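Local atomic coordinates of Chains: A (Unidentified, PDB entry 6ZM9), a protein that is a phage-encoded lyase that cleaves S-adenosylmethionine to 5'-methylthioadenosine, with homoserine lactone as the probable second product. Residues Gly18-Gly22 with Asp23-Tyr27; Glu30-Val33 with Lys34-Ala38; Tyr58-Gln61 with Arg62-Gln65; Ile76-Leu79 with Glu80-Lys84. All coordinates share one frame; numbering follows the deposited sequence.

Contact 1: residues Gly18-Gly22 with Asp23-Tyr27. With PRO (proline), chain E.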
loop_
_atom_site.group_PDB
_atom_site.type_symbol
_atom_site.label_atom_id
_atom_site.label_comp_id
_atom_site.label_asym_id
_atom_site.label_seq_id
_atom_site.Cartn_x
_atom_site.Cartn_y
_atom_site.Cartn_z
ATOM N N GLY A 18 13.072 -2.640 7.644
ATOM C CA GLY A 18 13.730 -3.786 7.063
ATOM C C GLY A 18 13.998 -4.906 8.055
ATOM O O GLY A 18 13.986 -4.726 9.278
ATOM N N LEU A 19 14.254 -6.098 7.506
ATOM C CA LEU A 19 14.402 -7.319 8.290
ATOM C C LEU A 19 15.786 -7.931 8.154
ATOM O O LEU A 19 16.070 -8.948 8.807
ATOM C CB LEU A 19 13.325 -8.339 7.911
ATOM C CG LEU A 19 11.894 -7.828 8.133
ATOM C CD1 LEU A 19 10.911 -8.835 7.592
ATOM C CD2 LEU A 19 11.603 -7.526 9.585
ATOM N N ASN A 20 16.654 -7.345 7.335
ATOM C CA ASN A 20 18.059 -7.700 7.321
ATOM C C ASN A 20 18.795 -6.854 8.349
ATOM O O ASN A 20 18.411 -5.712 8.624
ATOM C CB ASN A 20 18.702 -7.325 5.982
ATOM C CG ASN A 20 18.755 -8.466 4.987
ATOM O OD1 ASN A 20 17.886 -9.337 4.951
ATOM N ND2 ASN A 20 19.761 -8.423 4.115
ATOM N N VAL A 21 19.896 -7.392 8.858
ATOM C CA VAL A 21 20.923 -6.612 9.544
ATOM C C VAL A 21 22.124 -6.634 8.608
ATOM O O VAL A 21 22.737 -7.690 8.403
ATOM C CB VAL A 21 21.243 -7.176 10.931
ATOM C CG1 VAL A 21 22.350 -6.355 11.551
ATOM C CG2 VAL A 21 19.981 -7.173 11.814
ATOM N N GLY A 22 22.387 -5.510 7.955
ATOM C CA GLY A 22 23.375 -5.512 6.885
ATOM C C GLY A 22 22.951 -6.468 5.786
ATOM O O GLY A 22 21.820 -6.411 5.295
ATOM N N ASP A 23 23.845 -7.366 5.387
ATOM C CA ASP A 23 23.519 -8.311 4.323
ATOM C C ASP A 23 22.889 -9.610 4.838
ATOM O O ASP A 23 22.661 -10.518 4.033
ATOM C CB ASP A 23 24.740 -8.603 3.443
ATOM C CG ASP A 23 25.873 -9.266 4.199
ATOM O OD1 ASP A 23 25.631 -9.811 5.296
ATOM O OD2 ASP A 23 27.014 -9.231 3.691
ATOM N N LYS A 24 22.549 -9.697 6.136
ATOM C CA LYS A 24 22.064 -10.943 6.740
ATOM C C LYS A 24 20.572 -10.918 7.034
ATOM O O LYS A 24 20.126 -10.164 7.913
ATOM C CB LYS A 24 22.827 -11.210 8.041
ATOM C CG LYS A 24 22.444 -12.504 8.748
ATOM C CD LYS A 24 23.349 -12.742 9.964
ATOM C CE LYS A 24 23.009 -14.042 10.689
ATOM N NZ LYS A 24 21.882 -13.878 11.655
ATOM N N PRO A 25 19.780 -11.762 6.380
ATOM C CA PRO A 25 18.371 -11.893 6.773
ATOM C C PRO A 25 18.279 -12.335 8.229
ATOM O O PRO A 25 18.904 -13.317 8.639
ATOM C CB PRO A 25 17.829 -12.948 5.801
ATOM C CG PRO A 25 18.767 -12.902 4.631
ATOM C CD PRO A 25 20.113 -12.619 5.231
ATOM N N THR A 26 17.501 -11.588 9.022
ATOM C CA THR A 26 17.491 -11.790 10.467
ATOM C C THR A 26 16.098 -11.914 11.078
ATOM O O THR A 26 15.868 -12.799 11.908
ATOM C CB THR A 26 18.279 -10.657 11.146
ATOM O OG1 THR A 26 19.630 -10.634 10.656
ATOM C CG2 THR A 26 18.335 -10.817 12.654
ATOM N N TYR A 27 15.167 -11.044 10.697
ATOM C CA TYR A 27 13.883 -10.943 11.369
ATOM C C TYR A 27 12.745 -11.296 10.428
ATOM O O TYR A 27 12.944 -11.490 9.223
ATOM C CB TYR A 27 13.695 -9.530 11.911
ATOM C CG TYR A 27 14.773 -9.109 12.884
ATOM C CD1 TYR A 27 14.824 -9.638 14.168
ATOM C CD2 TYR A 27 15.718 -8.167 12.520
ATOM C CE1 TYR A 27 15.809 -9.226 15.074
ATOM C CE2 TYR A 27 16.690 -7.758 13.403
ATOM C CZ TYR A 27 16.742 -8.283 14.677
ATOM O OH TYR A 27 17.733 -7.851 15.562
HETATM N N PRO E . 17.839 -3.220 6.689
HETATM C CA PRO E . 19.297 -3.259 6.575
HETATM C C PRO E . 20.015 -2.640 7.761
HETATM O O PRO E . 21.148 -3.025 8.080
HETATM C CB PRO E . 19.555 -2.405 5.336
HETATM C CG PRO E . 18.300 -1.512 5.252
HETATM C CD PRO E . 17.320 -1.910 6.276
HETATM O OXT PRO E . 19.486 -1.728 8.394
HETATM O O HOH W 1 20.636 -9.940 1.699
#
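Leu19 meets Tyr27 twice, through its backbone and its side chain. Its carbonyl O takes two consecutive N-H groups, Thr26 N at 3.0 Å and Tyr27 N at 3.0 Å; together with the backbone angles of Thr26 and Tyr27 this is the pattern of a classic beta bulge. The CD2 branch of Leu19 lies 3.7 Å from Tyr27 CB, while Thr26 CG2 sits over the centre of the tyrosine ring.

Asn20 pairs with Pro25 in a non-hydrogen-bonded pair, its OD1 3.2 Å from Pro25 CA. ND2 reaches forward to the turn and bonds Gly22 O, the acceptor in the amide plane, and a water links ND2 to Asp23 O. The Asn20 carbonyl accepts from the N of the bound proline and also from Gln104 NE2. Val21 and Lys24 form the hydrogen-bonded pair, and Val21 N to Lys24 O measures 2.9 Å. Lys24 O also accepts from Thr26 OG1 at 2.8 Å, the two donors arriving on opposite faces of the carbonyl. With CG1 anti to the backbone N (chi1 178°), Val21 turns CG2 to Tyr27 CE2 at 3.7 Å. Gly22, at phi 60°, takes the second position of a type II' turn, and its N bonds the proline O at 2.8 Å.

The tight hairpin thus wraps one edge of the amino-acid site. Strand 66-77 flanks it, with Glu69 OE1 bonded to Asn20 N and Leu19 resting on Val72, and Phe102, just past helix 84-101, meets the Tyr27 ring edge to face.

Contact 2: residues Glu30-Val33 with Lys34-Ala38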
loop_
_atom_site.group_PDB
_atom_site.type_symbol
_atom_site.label_atom_id
_atom_site.label_comp_id
_atom_site.label_asym_id
_atom_site.label_seq_id
_atom_site.Cartn_x
_atom_site.Cartn_y
_atom_site.Cartn_z
ATOM N N GLU A 30 6.290 -11.221 11.591
ATOM C CA GLU A 30 5.598 -11.412 12.867
ATOM C C GLU A 30 6.359 -10.782 14.025
ATOM O O GLU A 30 5.741 -10.311 14.992
ATOM C CB GLU A 30 5.295 -12.879 13.150
ATOM C CG GLU A 30 4.068 -13.027 14.083
ATOM C CD GLU A 30 2.706 -12.621 13.467
ATOM O OE1 GLU A 30 2.611 -12.319 12.250
ATOM O OE2 GLU A 30 1.703 -12.611 14.219
ATOM N N ASP A 31 7.697 -10.757 13.948
ATOM C CA ASP A 31 8.470 -10.061 14.970
ATOM C C ASP A 31 8.068 -8.583 15.028
ATOM O O ASP A 31 7.922 -8.008 16.111
ATOM C CB ASP A 31 9.978 -10.116 14.671
ATOM C CG ASP A 31 10.563 -11.515 14.641
ATOM O OD1 ASP A 31 10.004 -12.458 15.240
ATOM O OD2 ASP A 31 11.665 -11.628 14.036
ATOM N N VAL A 32 7.930 -7.944 13.855
ATOM C CA VAL A 32 7.541 -6.539 13.803
ATOM C C VAL A 32 6.123 -6.343 14.325
ATOM O O VAL A 32 5.854 -5.374 15.042
ATOM C CB VAL A 32 7.731 -5.989 12.376
ATOM C CG1 VAL A 32 7.212 -4.579 12.273
ATOM C CG2 VAL A 32 9.200 -6.052 11.984
ATOM N N VAL A 33 5.200 -7.251 13.976
ATOM C CA VAL A 33 3.831 -7.196 14.500
ATOM C C VAL A 33 3.850 -7.189 16.021
ATOM O O VAL A 33 3.255 -6.324 16.674
ATOM C CB VAL A 33 2.992 -8.368 13.960
ATOM C CG1 VAL A 33 1.611 -8.400 14.614
ATOM C CG2 VAL A 33 2.830 -8.278 12.433
ATOM N N LYS A 34 4.516 -8.184 16.607
ATOM C CA LYS A 34 4.515 -8.314 18.058
ATOM C C LYS A 34 5.183 -7.119 18.726
ATOM O O LYS A 34 4.709 -6.634 19.761
ATOM C CB LYS A 34 5.204 -9.619 18.454
ATOM C CG LYS A 34 4.456 -10.906 18.089
ATOM C CD LYS A 34 5.289 -12.133 18.471
ATOM C CE LYS A 34 4.650 -13.414 18.019
ATOM N NZ LYS A 34 3.315 -13.541 18.639
ATOM N N ASP A 35 6.311 -6.657 18.186
ATOM C CA ASP A 35 7.019 -5.540 18.805
ATOM C C ASP A 35 6.189 -4.265 18.713
ATOM O O ASP A 35 6.155 -3.477 19.672
ATOM C CB ASP A 35 8.397 -5.365 18.163
ATOM C CG ASP A 35 9.359 -4.583 19.027
ATOM O OD1 ASP A 35 9.450 -4.874 20.231
ATOM O OD2 ASP A 35 10.041 -3.689 18.486
ATOM N N THR A 36 5.516 -4.047 17.574
ATOM C CA THR A 36 4.669 -2.870 17.414
ATOM C C THR A 36 3.523 -2.886 18.420
ATOM O O THR A 36 3.211 -1.853 19.023
ATOM C CB THR A 36 4.148 -2.787 15.977
ATOM O OG1 THR A 36 5.245 -2.616 15.069
ATOM C CG2 THR A 36 3.197 -1.617 15.798
ATOM N N ILE A 37 2.874 -4.039 18.606
ATOM C CA ILE A 37 1.794 -4.134 19.587
ATOM C C ILE A 37 2.307 -3.742 20.966
ATOM O O ILE A 37 1.669 -2.975 21.697
ATOM C CB ILE A 37 1.190 -5.552 19.610
ATOM C CG1 ILE A 37 0.415 -5.855 18.332
ATOM C CG2 ILE A 37 0.297 -5.730 20.864
ATOM C CD1 ILE A 37 0.062 -7.317 18.184
ATOM N N ALA A 38 3.471 -4.276 21.342
ATOM C CA ALA A 38 4.030 -4.012 22.659
ATOM C C ALA A 38 4.359 -2.538 22.850
ATOM O O ALA A 38 4.072 -1.965 23.901
ATOM C CB ALA A 38 5.277 -4.878 22.852
HETATM O O HOH W 2 1.502 -12.681 16.759
#
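Lys34 lays its aliphatic chain back over the previous turn of the helix: CG is 3.4 Å from Glu30 O, and CE comes to 4.0 Å from Glu30 CG. Its backbone N bonds the same Glu30 carbonyl almost straight, at 171°. The chain runs extended and then bends at its last torsion, which brings NZ to a water (2.7 Å) that donates in turn to Glu30 OE2; Lys34 NZ and Glu30 OE2 themselves remain 4.8 Å apart. Glu30 OE2 has a direct partner in Arg55 of the second subunit, so the lysine reaches it only through the water.

Asp35 continues the regular i to i+4 bonding with Asp31 O. At Thr36 the carbonyl of Val32 is gripped twice, by the backbone N at 2.9 Å and by OG1 at 2.8 Å, from opposite faces of the carbonyl. The hydroxyl can fold back this way because OG1 stands anti to its own carbonyl carbon (chi1 -63°). Ile37 lies beside Val33 with both side chains pointing the same way, CD1 4.0 Å from Val33 CG1.

Thr36, a buried side chain packed against Ile74, Phe51 and helix 84-101, thereby has its hydroxyl satisfied within its own helix, whereas Glu30, Val33 and Ile37 turn to the second subunit. The lysine would probably add modest, solvent-screened compensation for a carboxylate already committed to the interface arginine.

Contact 3: residues Tyr58-Gln61 with Arg62-Gln65; sequences YTEQ and RSGQ. With PRO (proline), chain E; MTA (5'-deoxy-5'-methylthioadenosine), chain F.
Glu60 and Gln65 close the loop between two strands. Glu60 N gives a nearly straight bond (168°) to Gln65 O at 2.8 Å, and the same carbonyl O lies 3.6 Å from Thr59 CA. Glu60 O in turn accepts from Gly64 N at 2.9 Å, a more bent bond. The first bond encloses Gln61 to Gly64, and the second, nested inside it, encloses Gln61 to Ser63; Gly64 has positive phi.

Outside this backbone frame, the side chains of Glu60 and Gln65 run alongside each other and point the same way, their carboxylate and amide planes 37° apart. In the conformers described, one of two for each of Glu60 and Ser63, Glu60 OE1 is 3.0 Å from Ser63 OG, and a water spans from OE1 to Ser63 N. Ser63 OG accepts from Gln65 N at 3.1 Å, an ST turn that tightens the return leg.

At the inner end Tyr58 belongs to the active site. Two carbons of its ring approach different ligands, both obliquely: CD2 comes up to CG of the bound proline, and CD1 is 3.5 Å from S5' of the methylthioadenosine. CG anti to the backbone N (chi1 174°) directs the ring to them, and Glu105 OE1 holds its hydroxyl and also takes Gln61 N. Glu105 is itself tied by a salt bridge to Arg62.

The loop follows strand 49-59 and leads into strand 66-77, where Val67 pairs with Tyr58 through the backbone. Thr59 OG1 reaches Asp48 of the third subunit, so this hairpin end also touches the subunit boundary.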
loop_
_atom_site.group_PDB
_atom_site.type_symbol
_atom_site.label_atom_id
_atom_site.label_comp_id
_atom_site.label_asym_id
_atom_site.label_seq_id
_atom_site.Cartn_x
_atom_site.Cartn_y
_atom_site.Cartn_z
ATOM N N TYR A 58 17.616 -1.122 -0.551
ATOM C CA TYR A 58 18.167 -0.005 0.196
ATOM C C TYR A 58 19.661 0.117 -0.050
ATOM O O TYR A 58 20.385 -0.877 -0.032
ATOM C CB TYR A 58 17.935 -0.231 1.675
ATOM C CG TYR A 58 18.567 0.767 2.618
ATOM C CD1 TYR A 58 17.983 2.008 2.825
ATOM C CD2 TYR A 58 19.726 0.470 3.299
ATOM C CE1 TYR A 58 18.536 2.930 3.715
ATOM C CE2 TYR A 58 20.281 1.376 4.199
ATOM C CZ TYR A 58 19.687 2.615 4.386
ATOM O OH TYR A 58 20.221 3.534 5.273
ATOM N N THR A 59 20.127 1.350 -0.239
ATOM C CA THR A 59 21.548 1.624 -0.378
ATOM C C THR A 59 22.097 2.038 0.979
ATOM O O THR A 59 21.683 3.064 1.531
ATOM C CB THR A 59 21.795 2.728 -1.401
ATOM O OG1 THR A 59 21.269 2.329 -2.667
ATOM C CG2 THR A 59 23.300 2.983 -1.542
ATOM N N GLU A 60 23.022 1.247 1.518
ATOM C CA GLU A 60 23.630 1.582 2.797
ATOM C C GLU A 60 24.400 2.890 2.681
ATOM O O GLU A 60 25.191 3.079 1.756
ATOM C CB GLU A 60 24.590 0.485 3.248
ATOM C CG GLU A 60 23.924 -0.831 3.532
ATOM C CD GLU A 60 24.876 -1.836 4.125
ATOM O OE1 GLU A 60 26.065 -1.500 4.317
ATOM O OE2 GLU A 60 24.429 -2.961 4.410
ATOM N N GLN A 61 24.195 3.771 3.656
ATOM C CA GLN A 61 24.679 5.137 3.526
ATOM C C GLN A 61 26.192 5.235 3.664
ATOM O O GLN A 61 26.819 6.061 2.991
ATOM C CB GLN A 61 23.977 6.023 4.550
ATOM C CG GLN A 61 22.468 6.031 4.388
ATOM C CD GLN A 61 21.759 6.619 5.589
ATOM O OE1 GLN A 61 22.315 6.666 6.691
ATOM N NE2 GLN A 61 20.521 7.069 5.387
ATOM N N ARG A 62 26.803 4.409 4.507
ATOM C CA ARG A 62 28.244 4.524 4.698
ATOM C C ARG A 62 29.007 3.862 3.557
ATOM O O ARG A 62 29.831 4.503 2.894
ATOM C CB ARG A 62 28.633 3.926 6.052
ATOM C CG ARG A 62 28.040 4.671 7.254
ATOM C CD ARG A 62 27.332 3.727 8.240
ATOM N NE ARG A 62 26.008 4.222 8.620
ATOM C CZ ARG A 62 25.741 4.899 9.736
ATOM N NH1 ARG A 62 26.706 5.169 10.607
ATOM N NH2 ARG A 62 24.501 5.307 9.977
ATOM N N SER A 63 28.711 2.591 3.285
ATOM C CA SER A 63 29.490 1.810 2.338
ATOM C C SER A 63 28.995 1.913 0.904
ATOM O O SER A 63 29.745 1.578 -0.021
ATOM C CB SER A 63 29.409 0.329 2.714
ATOM O OG SER A 63 28.082 -0.128 2.499
ATOM N N GLY A 64 27.748 2.323 0.703
ATOM C CA GLY A 64 27.168 2.339 -0.624
ATOM C C GLY A 64 26.711 0.988 -1.114
ATOM O O GLY A 64 26.286 0.870 -2.266
ATOM N N GLN A 65 26.783 -0.041 -0.273
ATOM C CA GLN A 65 26.336 -1.365 -0.674
ATOM C C GLN A 65 24.822 -1.401 -0.846
ATOM O O GLN A 65 24.073 -0.888 -0.011
ATOM C CB GLN A 65 26.762 -2.354 0.416
ATOM C CG GLN A 65 26.433 -3.823 0.134
ATOM C CD GLN A 65 26.788 -4.757 1.296
ATOM O OE1 GLN A 65 27.607 -4.413 2.153
ATOM N NE2 GLN A 65 26.176 -5.941 1.321
HETATM N N PRO E . 17.839 -3.220 6.689
HETATM C CA PRO E . 19.297 -3.259 6.575
HETATM C C PRO E . 20.015 -2.640 7.761
HETATM O O PRO E . 21.148 -3.025 8.080
HETATM C CB PRO E . 19.555 -2.405 5.336
HETATM C CG PRO E . 18.300 -1.512 5.252
HETATM C CD PRO E . 17.320 -1.910 6.276
HETATM O OXT PRO E . 19.486 -1.728 8.394
HETATM C CS MTA F . 14.736 2.291 5.075
HETATM S "S5'" MTA F . 15.312 0.689 4.611
HETATM C "C5'" MTA F . 13.887 -0.324 5.044
HETATM C "C4'" MTA F . 12.879 -0.547 3.933
HETATM O "O4'" MTA F . 12.371 0.725 3.498
HETATM C "C2'" MTA F . 12.318 -0.800 1.650
HETATM O "O2'" MTA F . 11.220 -1.688 1.786
HETATM C "C3'" MTA F . 13.389 -1.222 2.660
HETATM O "O3'" MTA F . 13.516 -2.628 2.782
HETATM C "C1'" MTA F . 11.948 0.606 2.146
HETATM N N9 MTA F . 12.563 1.671 1.368
HETATM C C8 MTA F . 13.814 2.217 1.501
HETATM N N7 MTA F . 14.045 3.239 0.712
HETATM C C5 MTA F . 12.860 3.374 -0.001
HETATM C C6 MTA F . 12.421 4.321 -0.948
HETATM N N6 MTA F . 13.151 5.364 -1.365
HETATM N N1 MTA F . 11.157 4.191 -1.423
HETATM C C2 MTA F . 10.397 3.186 -0.970
HETATM N N3 MTA F . 10.694 2.254 -0.069
HETATM C C4 MTA F . 11.949 2.401 0.386
HETATM O O HOH W 3 27.507 0.988 5.179
#

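Contact 4: residues Ile76-Leu79 with Glu80-Lys84; sequences IIDL and EGLSK. With MTA (5'-deoxy-5'-methylthioadenosine), chain B.
Asp78 turns its carboxylate into the chain that follows it, where its two oxygens accept from different backbone N-H groups. CG stands anti to the backbone N (chi1 177°), which swings the group across the turn. Glu80 N reaches OD1 at 3.0 Å from above the carboxylate plane, 56° out of it, and this closes an Asx turn. Leu82 N meets OD2 at 2.8 Å on its syn lone pair. The two bonds, in different directions, fix the carboxylate's rotation, and Leu82 lays CB and CG beside it, CB 3.6 Å from OD2.

Two waters complete the turn. One receives from Gly81 N and donates to Asp78 O at 2.7 Å. The other donates both to Asp78 OD1 and to Glu80 OE2, which may ease the repulsion between the two acids. Glu80 OE2 also accepts from Leu46 N. Leu79 points the other way, CG anti to its carbonyl carbon, and packs CD1 3.5 Å from N6 of the bound methylthioadenosine. Ile77 reads the adenine edge through its backbone: its N bonds N1 at 3.0 Å and its O takes N6 at 2.8 Å, a pattern consistent with recognition of adenine's Watson-Crick edge.

That ligand lies at a subunit boundary, with Glu69 and Ser71 of the second subunit bonded to it and Phe16 of that subunit packed on Ile77. The turn leaves strand 66-77; just past its end Asp78 is backbone-bonded to Phe11, and the chain runs to helix 84-101. Ser83 caps that helix through Asp86 N, and Phe87 of the helix packs on Asp78.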
loop_
_atom_site.group_PDB
_atom_site.type_symbol
_atom_site.label_atom_id
_atom_site.label_comp_id
_atom_site.label_asym_id
_atom_site.label_seq_id
_atom_site.Cartn_x
_atom_site.Cartn_y
_atom_site.Cartn_z
ATOM N N ILE A 76 -0.989 2.678 9.534
ATOM C CA ILE A 76 -1.742 3.056 10.726
ATOM C C ILE A 76 -2.743 4.127 10.334
ATOM O O ILE A 76 -2.349 5.215 9.904
ATOM C CB ILE A 76 -0.824 3.597 11.834
ATOM C CG1 ILE A 76 0.118 2.510 12.338
ATOM C CG2 ILE A 76 -1.670 4.150 12.985
ATOM C CD1 ILE A 76 1.247 3.035 13.200
ATOM N N ILE A 77 -4.029 3.834 10.491
ATOM C CA ILE A 77 -5.081 4.836 10.380
ATOM C C ILE A 77 -5.511 5.208 11.796
ATOM O O ILE A 77 -5.830 4.326 12.598
ATOM C CB ILE A 77 -6.270 4.302 9.558
ATOM C CG1 ILE A 77 -5.809 3.891 8.153
ATOM C CG2 ILE A 77 -7.387 5.353 9.542
ATOM C CD1 ILE A 77 -6.836 3.152 7.390
ATOM N N ASP A 78 -5.500 6.502 12.126
ATOM C CA ASP A 78 -5.885 6.916 13.473
ATOM C C ASP A 78 -7.397 6.780 13.607
ATOM O O ASP A 78 -8.138 7.465 12.899
ATOM C CB ASP A 78 -5.474 8.371 13.717
ATOM C CG ASP A 78 -5.912 8.889 15.078
ATOM O OD1 ASP A 78 -6.082 8.053 15.994
ATOM O OD2 ASP A 78 -6.074 10.135 15.232
ATOM N N LEU A 79 -7.854 5.900 14.503
ATOM C CA LEU A 79 -9.271 5.743 14.798
ATOM C C LEU A 79 -9.688 6.416 16.102
ATOM O O LEU A 79 -10.858 6.308 16.483
ATOM C CB LEU A 79 -9.645 4.245 14.866
ATOM C CG LEU A 79 -9.310 3.406 13.637
ATOM C CD1 LEU A 79 -9.768 1.959 13.704
ATOM C CD2 LEU A 79 -9.913 4.010 12.385
ATOM N N GLU A 80 -8.772 7.105 16.790
ATOM C CA GLU A 80 -9.060 7.679 18.096
ATOM C C GLU A 80 -9.163 9.196 18.094
ATOM O O GLU A 80 -9.325 9.792 19.167
ATOM C CB GLU A 80 -7.971 7.287 19.099
ATOM C CG GLU A 80 -7.853 5.808 19.323
ATOM C CD GLU A 80 -6.888 5.497 20.440
ATOM O OE1 GLU A 80 -7.338 5.295 21.583
ATOM O OE2 GLU A 80 -5.673 5.480 20.187
ATOM N N GLY A 81 -9.034 9.837 16.937
ATOM C CA GLY A 81 -9.169 11.276 16.846
ATOM C C GLY A 81 -8.137 12.037 17.647
ATOM O O GLY A 81 -8.479 12.961 18.394
ATOM N N LEU A 82 -6.870 11.668 17.498
ATOM C CA LEU A 82 -5.806 12.338 18.217
ATOM C C LEU A 82 -5.493 13.674 17.556
ATOM O O LEU A 82 -5.792 13.910 16.383
ATOM C CB LEU A 82 -4.539 11.486 18.215
ATOM C CG LEU A 82 -4.642 10.066 18.793
ATOM C CD1 LEU A 82 -3.250 9.404 18.748
ATOM C CD2 LEU A 82 -5.236 10.081 20.191
ATOM N N SER A 83 -4.871 14.551 18.332
ATOM C CA SER A 83 -4.354 15.778 17.769
ATOM C C SER A 83 -3.175 15.472 16.855
ATOM O O SER A 83 -2.526 14.424 16.960
ATOM C CB SER A 83 -3.887 16.707 18.888
ATOM O OG SER A 83 -2.686 16.220 19.484
ATOM N N LYS A 84 -2.860 16.404 15.975
ATOM C CA LYS A 84 -1.718 16.278 15.040
ATOM C C LYS A 84 -0.430 16.027 15.833
ATOM O O LYS A 84 0.305 15.127 15.468
ATOM C CB LYS A 84 -1.600 17.543 14.194
ATOM C CG LYS A 84 -0.503 17.527 13.152
ATOM C CD LYS A 84 -0.522 18.750 12.270
ATOM C CE LYS A 84 -0.196 18.434 10.830
ATOM N NZ LYS A 84 0.339 19.612 10.112
HETATM C CS MTA B . -11.218 -3.593 10.459
HETATM S "S5'" MTA B . -10.445 -5.078 11.014
HETATM C "C5'" MTA B . -9.800 -5.728 9.462
HETATM C "C4'" MTA B . -8.383 -5.315 9.117
HETATM O "O4'" MTA B . -8.319 -3.883 9.029
HETATM C "C2'" MTA B . -6.182 -4.708 9.732
HETATM O "O2'" MTA B . -5.482 -5.247 8.623
HETATM C "C3'" MTA B . -7.288 -5.696 10.113
HETATM O "O3'" MTA B . -6.884 -7.050 10.012
HETATM C "C1'" MTA B . -6.991 -3.469 9.319
HETATM N N9 MTA B . -7.034 -2.440 10.347
HETATM C C8 MTA B . -7.883 -2.336 11.420
HETATM N N7 MTA B . -7.740 -1.234 12.118
HETATM C C5 MTA B . -6.715 -0.564 11.461
HETATM C C6 MTA B . -6.133 0.706 11.650
HETATM N N6 MTA B . -6.512 1.574 12.598
HETATM N N1 MTA B . -5.165 1.086 10.780
HETATM C C2 MTA B . -4.819 0.250 9.793
HETATM N N3 MTA B . -5.310 -0.951 9.505
HETATM C C4 MTA B . -6.264 -1.308 10.380
HETATM O O HOH W 4 -9.384 9.536 14.160
HETATM O O HOH W 5 -4.905 6.251 17.565
#

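Contacts 1 and 3 border one active site: the proline lies against both, and they touch directly, Asp23 CB being 3.7 Å from Gln65 NE2. Contact 2 backs contact 1 through Leu19 CD2 and Val32 CG2, 3.7 Å apart. Contact 4 lies on the far side of the chain, its centre about 34 Å from that of contact 3 and 31 Å from that of contact 1, and serves another copy of the site. The adenine gripped by Ile77 belongs to a pocket shared with the second subunit, just as the methylthioadenosine beside Tyr58 is also bonded by Ile77 of the third subunit. Each chain therefore contributes to two sites.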